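Local atomic coordinates of glucose-6-phosphate isomerase (PDB entry 6OTU), a protein that catalyses the reversible isomerization of glucose 6-phosphate to fructose 6-phosphate, the second step of glycolysis. Residues S160-K165 with F345-Q350; M167-Q172 with I181-N186. One frame throughout, in Å; residues are numbered along the deposited sequence.

Contact 1 of 2, residues S160-K165 with F345-Q350; sequences SELGPK and FTAHLQ. With G6Q (glucose-6-phosphate), chain E.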
loop_
_atom_site.group_PDB
_atom_site.type_symbol
_atom_site.label_atom_id
_atom_site.label_comp_id
_atom_site.label_asym_id
_atom_site.label_seq_id
_atom_site.Cartn_x
_atom_site.Cartn_y
_atom_site.Cartn_z
ATOM N N SER A 160 -10.329 -13.685 4.126
ATOM C CA SER A 160 -9.776 -14.822 4.854
ATOM C C SER A 160 -8.296 -14.681 5.190
ATOM O O SER A 160 -7.777 -15.538 5.916
ATOM C CB SER A 160 -9.998 -16.130 4.074
ATOM O OG SER A 160 -11.383 -16.447 3.965
ATOM N N GLU A 161 -7.609 -13.641 4.700
ATOM C CA GLU A 161 -6.197 -13.434 5.014
ATOM C C GLU A 161 -5.898 -12.085 5.652
ATOM O O GLU A 161 -5.181 -12.029 6.659
ATOM C CB GLU A 161 -5.339 -13.579 3.749
ATOM C CG GLU A 161 -3.849 -13.322 4.012
ATOM C CD GLU A 161 -3.139 -12.587 2.888
ATOM O OE1 GLU A 161 -3.799 -11.847 2.128
ATOM O OE2 GLU A 161 -1.906 -12.750 2.767
ATOM N N LEU A 162 -6.418 -10.989 5.089
ATOM C CA LEU A 162 -5.857 -9.668 5.372
ATOM C C LEU A 162 -6.121 -9.235 6.809
ATOM O O LEU A 162 -5.218 -8.718 7.474
ATOM C CB LEU A 162 -6.410 -8.635 4.390
ATOM C CG LEU A 162 -5.685 -8.532 3.056
ATOM C CD1 LEU A 162 -5.859 -7.145 2.481
ATOM C CD2 LEU A 162 -4.227 -8.849 3.263
ATOM N N GLY A 163 -7.343 -9.444 7.305
ATOM C CA GLY A 163 -7.686 -9.118 8.669
ATOM C C GLY A 163 -6.880 -9.905 9.688
ATOM O O GLY A 163 -6.225 -9.328 10.567
ATOM N N PRO A 164 -6.924 -11.244 9.609
ATOM C CA PRO A 164 -6.029 -12.044 10.465
ATOM C C PRO A 164 -4.565 -11.617 10.384
ATOM O O PRO A 164 -3.918 -11.463 11.426
ATOM C CB PRO A 164 -6.252 -13.470 9.946
ATOM C CG PRO A 164 -7.666 -13.461 9.471
ATOM C CD PRO A 164 -7.962 -12.076 8.962
ATOM N N LYS A 165 -4.043 -11.373 9.178
ATOM C CA LYS A 165 -2.634 -11.014 9.034
ATOM C C LYS A 165 -2.338 -9.653 9.662
ATOM O O LYS A 165 -1.334 -9.496 10.360
ATOM C CB LYS A 165 -2.230 -11.038 7.553
ATOM C CG LYS A 165 -0.725 -10.775 7.313
ATOM C CD LYS A 165 -0.288 -11.077 5.892
ATOM C CE LYS A 165 -0.765 -10.000 4.941
ATOM N NZ LYS A 165 -0.007 -10.008 3.653
ATOM N N PHE A 345 -1.965 -2.998 8.638
ATOM C CA PHE A 345 -3.320 -2.569 8.979
ATOM C C PHE A 345 -3.977 -1.779 7.845
ATOM O O PHE A 345 -5.175 -1.942 7.589
ATOM C CB PHE A 345 -3.288 -1.746 10.262
ATOM C CG PHE A 345 -4.640 -1.462 10.844
ATOM C CD1 PHE A 345 -5.548 -2.488 11.061
ATOM C CD2 PHE A 345 -4.989 -0.170 11.210
ATOM C CE1 PHE A 345 -6.802 -2.236 11.617
ATOM C CE2 PHE A 345 -6.237 0.104 11.775
ATOM C CZ PHE A 345 -7.149 -0.941 11.979
ATOM N N THR A 346 -3.216 -0.920 7.156
ATOM C CA THR A 346 -3.790 -0.114 6.076
ATOM C C THR A 346 -4.259 -0.983 4.908
ATOM O O THR A 346 -5.278 -0.686 4.270
ATOM C CB THR A 346 -2.768 0.921 5.596
ATOM O OG1 THR A 346 -2.490 1.848 6.653
ATOM C CG2 THR A 346 -3.296 1.700 4.401
ATOM N N ALA A 347 -3.528 -2.054 4.602
ATOM C CA ALA A 347 -3.959 -2.942 3.532
ATOM C C ALA A 347 -5.315 -3.553 3.852
ATOM O O ALA A 347 -6.191 -3.633 2.982
ATOM C CB ALA A 347 -2.914 -4.035 3.298
ATOM N N HIS A 348 -5.523 -3.944 5.113
ATOM C CA HIS A 348 -6.812 -4.490 5.515
ATOM C C HIS A 348 -7.911 -3.432 5.507
ATOM O O HIS A 348 -9.041 -3.707 5.086
ATOM C CB HIS A 348 -6.725 -5.105 6.901
ATOM C CG HIS A 348 -8.069 -5.336 7.508
ATOM N ND1 HIS A 348 -8.986 -6.211 6.962
ATOM C CD2 HIS A 348 -8.673 -4.777 8.586
ATOM C CE1 HIS A 348 -10.089 -6.197 7.688
ATOM N NE2 HIS A 348 -9.925 -5.338 8.682
ATOM N N LEU A 349 -7.618 -2.235 6.020
ATOM C CA LEU A 349 -8.602 -1.157 5.978
ATOM C C LEU A 349 -9.007 -0.856 4.542
ATOM O O LEU A 349 -10.187 -0.622 4.247
ATOM C CB LEU A 349 -8.030 0.100 6.631
ATOM C CG LEU A 349 -7.676 0.015 8.110
ATOM C CD1 LEU A 349 -7.135 1.347 8.625
ATOM C CD2 LEU A 349 -8.918 -0.412 8.883
ATOM N N GLN A 350 -8.025 -0.839 3.639
ATOM C CA GLN A 350 -8.300 -0.577 2.232
ATOM C C GLN A 350 -9.312 -1.575 1.672
ATOM O O GLN A 350 -10.224 -1.191 0.926
ATOM C CB GLN A 350 -6.979 -0.612 1.465
ATOM C CG GLN A 350 -7.057 -0.541 -0.032
ATOM C CD GLN A 350 -5.665 -0.671 -0.627
ATOM O OE1 GLN A 350 -5.108 -1.764 -0.648
ATOM N NE2 GLN A 350 -5.071 0.449 -1.053
HETATM C C1 G6Q E . -14.801 -10.507 1.715
HETATM C C2 G6Q E . -14.821 -10.837 0.221
HETATM C C3 G6Q E . -13.596 -11.610 -0.255
HETATM C C4 G6Q E . -13.538 -13.058 0.247
HETATM C C5 G6Q E . -12.505 -13.875 -0.529
HETATM C C6 G6Q E . -12.294 -15.249 0.061
HETATM O O1 G6Q E . -15.765 -10.034 2.220
HETATM O O2 G6Q E . -15.997 -11.559 -0.123
HETATM O O3 G6Q E . -12.406 -10.927 0.145
HETATM O O4 G6Q E . -13.201 -13.085 1.632
HETATM O O5 G6Q E . -12.918 -13.970 -1.895
HETATM O O6 G6Q E . -13.584 -15.918 0.104
HETATM P P G6Q E . -13.727 -17.329 0.881
HETATM O O1P G6Q E . -13.418 -17.053 2.342
HETATM O O2P G6Q E . -15.178 -17.733 0.652
HETATM O O3P G6Q E . -12.739 -18.284 0.243
#

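Contact 2 of 2, residues M167-Q172 with I181-N186; sequences MYFAMQ and IFFVSN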
loop_
_atom_site.group_PDB
_atom_site.type_symbol
_atom_site.label_atom_id
_atom_site.label_comp_id
_atom_site.label_asym_id
_atom_site.label_seq_id
_atom_site.Cartn_x
_atom_site.Cartn_y
_atom_site.Cartn_z
ATOM N N MET A 167 -3.929 -8.356 12.131
ATOM C CA MET A 167 -4.030 -8.501 13.577
ATOM C C MET A 167 -2.844 -9.281 14.137
ATOM O O MET A 167 -2.357 -8.967 15.224
ATOM C CB MET A 167 -5.365 -9.170 13.951
ATOM C CG MET A 167 -6.609 -8.261 13.779
ATOM S SD MET A 167 -6.511 -6.623 14.594
ATOM C CE MET A 167 -6.039 -5.572 13.207
ATOM N N TYR A 168 -2.363 -10.286 13.402
ATOM C CA TYR A 168 -1.228 -11.069 13.870
ATOM C C TYR A 168 0.010 -10.187 14.046
ATOM O O TYR A 168 0.672 -10.223 15.093
ATOM C CB TYR A 168 -0.949 -12.235 12.904
ATOM C CG TYR A 168 0.415 -12.834 13.147
ATOM C CD1 TYR A 168 0.636 -13.683 14.221
ATOM C CD2 TYR A 168 1.496 -12.495 12.351
ATOM C CE1 TYR A 168 1.892 -14.196 14.478
ATOM C CE2 TYR A 168 2.754 -13.000 12.597
ATOM C CZ TYR A 168 2.954 -13.847 13.665
ATOM O OH TYR A 168 4.220 -14.358 13.914
ATOM N N PHE A 169 0.336 -9.368 13.038
ATOM C CA PHE A 169 1.479 -8.471 13.195
ATOM C C PHE A 169 1.209 -7.371 14.217
ATOM O O PHE A 169 2.152 -6.868 14.839
ATOM C CB PHE A 169 1.885 -7.876 11.847
ATOM C CG PHE A 169 2.536 -8.875 10.939
ATOM C CD1 PHE A 169 3.899 -9.124 11.020
ATOM C CD2 PHE A 169 1.778 -9.613 10.037
ATOM C CE1 PHE A 169 4.489 -10.070 10.191
ATOM C CE2 PHE A 169 2.371 -10.557 9.209
ATOM C CZ PHE A 169 3.715 -10.784 9.285
ATOM N N ALA A 170 -0.053 -6.992 14.421
ATOM C CA ALA A 170 -0.333 -5.970 15.429
ATOM C C ALA A 170 0.013 -6.471 16.822
ATOM O O ALA A 170 0.516 -5.712 17.660
ATOM C CB ALA A 170 -1.800 -5.554 15.376
ATOM N N MET A 171 -0.250 -7.743 17.081
ATOM C CA MET A 171 -0.073 -8.314 18.403
ATOM C C MET A 171 1.297 -8.929 18.609
ATOM O O MET A 171 1.656 -9.217 19.762
ATOM C CB MET A 171 -1.131 -9.388 18.653
ATOM C CG MET A 171 -2.521 -8.858 18.717
ATOM S SD MET A 171 -3.709 -10.204 18.898
ATOM C CE MET A 171 -5.149 -9.323 18.313
ATOM N N GLN A 172 2.040 -9.167 17.522
ATOM C CA GLN A 172 3.338 -9.826 17.609
ATOM C C GLN A 172 4.263 -9.162 18.632
ATOM O O GLN A 172 5.027 -9.849 19.310
ATOM C CB GLN A 172 3.972 -9.829 16.222
ATOM C CG GLN A 172 5.099 -10.795 16.005
ATOM C CD GLN A 172 5.698 -10.631 14.607
ATOM O OE1 GLN A 172 5.993 -9.512 14.168
ATOM N NE2 GLN A 172 5.866 -11.744 13.899
ATOM N N ILE A 181 4.667 -18.179 11.582
ATOM C CA ILE A 181 3.343 -17.956 11.013
ATOM C C ILE A 181 3.503 -17.449 9.587
ATOM O O ILE A 181 4.234 -16.481 9.343
ATOM C CB ILE A 181 2.518 -16.966 11.862
ATOM C CG1 ILE A 181 2.540 -17.373 13.345
ATOM C CG2 ILE A 181 1.090 -16.853 11.351
ATOM C CD1 ILE A 181 1.807 -18.656 13.639
ATOM N N PHE A 182 2.821 -18.102 8.648
ATOM C CA PHE A 182 2.884 -17.747 7.238
ATOM C C PHE A 182 1.478 -17.645 6.670
ATOM O O PHE A 182 0.529 -18.261 7.173
ATOM C CB PHE A 182 3.692 -18.783 6.430
ATOM C CG PHE A 182 5.104 -18.952 6.909
ATOM C CD1 PHE A 182 5.404 -19.858 7.915
ATOM C CD2 PHE A 182 6.128 -18.183 6.370
ATOM C CE1 PHE A 182 6.703 -19.995 8.373
ATOM C CE2 PHE A 182 7.434 -18.317 6.816
ATOM C CZ PHE A 182 7.724 -19.226 7.818
ATOM N N PHE A 183 1.354 -16.860 5.601
ATOM C CA PHE A 183 0.099 -16.718 4.873
ATOM C C PHE A 183 0.347 -17.032 3.413
ATOM O O PHE A 183 1.205 -16.412 2.782
ATOM C CB PHE A 183 -0.492 -15.313 5.020
ATOM C CG PHE A 183 -0.767 -14.934 6.435
ATOM C CD1 PHE A 183 0.239 -14.412 7.230
ATOM C CD2 PHE A 183 -2.030 -15.123 6.985
ATOM C CE1 PHE A 183 -0.017 -14.073 8.552
ATOM C CE2 PHE A 183 -2.290 -14.774 8.305
ATOM C CZ PHE A 183 -1.277 -14.248 9.087
ATOM N N VAL A 184 -0.403 -17.996 2.888
ATOM C CA VAL A 184 -0.378 -18.353 1.474
ATOM C C VAL A 184 -1.742 -17.978 0.904
ATOM O O VAL A 184 -2.775 -18.520 1.322
ATOM C CB VAL A 184 -0.059 -19.845 1.277
ATOM C CG1 VAL A 184 -0.179 -20.262 -0.191
ATOM C CG2 VAL A 184 1.318 -20.157 1.806
ATOM N N SER A 185 -1.752 -17.044 -0.043
ATOM C CA SER A 185 -3.007 -16.459 -0.496
ATOM C C SER A 185 -3.131 -16.470 -2.018
ATOM O O SER A 185 -4.112 -16.990 -2.560
ATOM C CB SER A 185 -3.134 -15.032 0.048
ATOM O OG SER A 185 -1.970 -14.261 -0.261
ATOM N N ASN A 186 -2.140 -15.911 -2.711
ATOM C CA ASN A 186 -2.201 -15.747 -4.161
ATOM C C ASN A 186 -2.272 -17.099 -4.871
ATOM O O ASN A 186 -1.670 -18.089 -4.445
ATOM C CB ASN A 186 -0.959 -14.974 -4.642
ATOM C CG ASN A 186 -1.180 -14.225 -5.964
ATOM O OD1 ASN A 186 -2.004 -14.608 -6.797
ATOM N ND2 ASN A 186 -0.417 -13.149 -6.156
HETATM O O HOH W 1 6.031 -15.462 11.750
#

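Contact 1 of 2, residues S160-K165 with F345-Q350
Leu-162 and Gly-163 meet Ala-347 and His-348 in a helix-to-helix contact that joins the two sheet domains of the phosphoglucose isomerase fold. Helix 162-172 follows strand 151-155 of the five-stranded parallel sheet, and helix 345-357 follows strand 332-337 of the mixed sheet. The closest CA atoms across the interface, those of Leu-162 and His-348, are 5.3 Å apart, and beside them Gly-163 illustrates how a backbone CA can pack on an imidazole.

The CA of Gly-163 lies over one face of the His-348 imidazole as a CH-pi contact, 3.9 Å from the ring centroid and 24° off the ring normal. It is displaced toward the rim, on the side of ND1, which is 3.6 Å from that CA. The imidazole is brought there by a first torsion that sets CG opposite the backbone N (chi1 164°). The His-348 side chain also touches Leu-473 of helix 466-487.

Leu-162 completes the interface with its CD1 branch, which reaches 3.6 Å from the carbonyl O of Ala-347 and lies 4.4 Å from the CB of the same residue. The pairing is thus mainly van der Waals contact between the Leu-162 side chain, the Ala-347 methyl, the CB and imidazole of His-348 and the adjoining backbone.

Glu-161 holds the N-cap position of helix 162-172, its carbonyl O receiving the N-H of Lys-165. A weak, long salt bridge from Lys-165 NZ to Glu-161 OE2 spans that first turn. Just before the cap the chain lines the sugar phosphate pocket, where Thr-215 and Ser-210 also hold the ligand, and there Ser-160 OG donates a hydrogen bond of 2.7 Å to O1P of glucose-6-phosphate.

Contact 2 of 2, residues M167-Q172 with I181-N186
Tyr-168 and Phe-169 of helix 162-172 pack on Ile-181 and Phe-183 of strand 180-184, a textbook case of a helix lying on the sheet inside a beta-alpha-beta unit. The helix runs back nearly antiparallel to the strand, with 162° between their directions and an axis separation of 11.1 Å, so side chains of both elements fill the gap.

Apolar contact dominates. The phenol ring of Tyr-168 presents a face to Ile-181, whose CB makes a CH-pi contact 4.0 Å from the ring centroid, 27° off its normal. The CG2 methyl lies over the centre of the same face, whereas CG1 reaches the rim and comes to 3.4 Å from CE1 of Tyr-168, a tight approach. With chi1 at 165°, the Tyr-168 ring swings away from its own N and out to the strand.

Among the aromatics, the CB of Tyr-168 lies at the edge of the Phe-183 ring, 4.3 Å from Phe-183 CZ. Phe-183 CE1 is 4.3 Å from Phe-169 CE2.

Polar bonds gather at the Tyr-168 hydroxyl. Gln-172 NE2 donates to OH over 3.1 Å in a bent bond, tilted from its own amide plane, and a water sits 3.0 Å from that OH. The water also accepts the N-H of Ile-181, thereby bridging helix and strand at the end away from Phe-183.

Strand 180-184 is an outermost strand of the parallel sheet within the chain, bonded to strand 151-155 through Phe-182 and Val-184. Helix 275-285 closes over Tyr-168 and Ile-181, while helix 189-196 packs on Phe-182 and Val-184.

Contacts 1 and 2 use successive parts of helix 162-172 and have centres about 9 Å apart. Contact 1 joins the start of that helix to the other sheet domain; contact 2 lays its later turns on its own sheet. They meet directly where Lys-165 CA is 3.5 Å from Phe-183 CZ, and Met-167 CE is 3.8 Å from Phe-345 CE1. Glu-161 OE2 also makes a weak hydrogen bond to Ser-185 OG, near Asn-383 of the second subunit. Contact 1 is the one nearer the chemistry: Ser-160 binds the phosphate and the His-348 side chain lies about 8 Å from that of Glu-355, the probable proton donor, whereas the Phe-183 side chain is about 12 Å from the ligand.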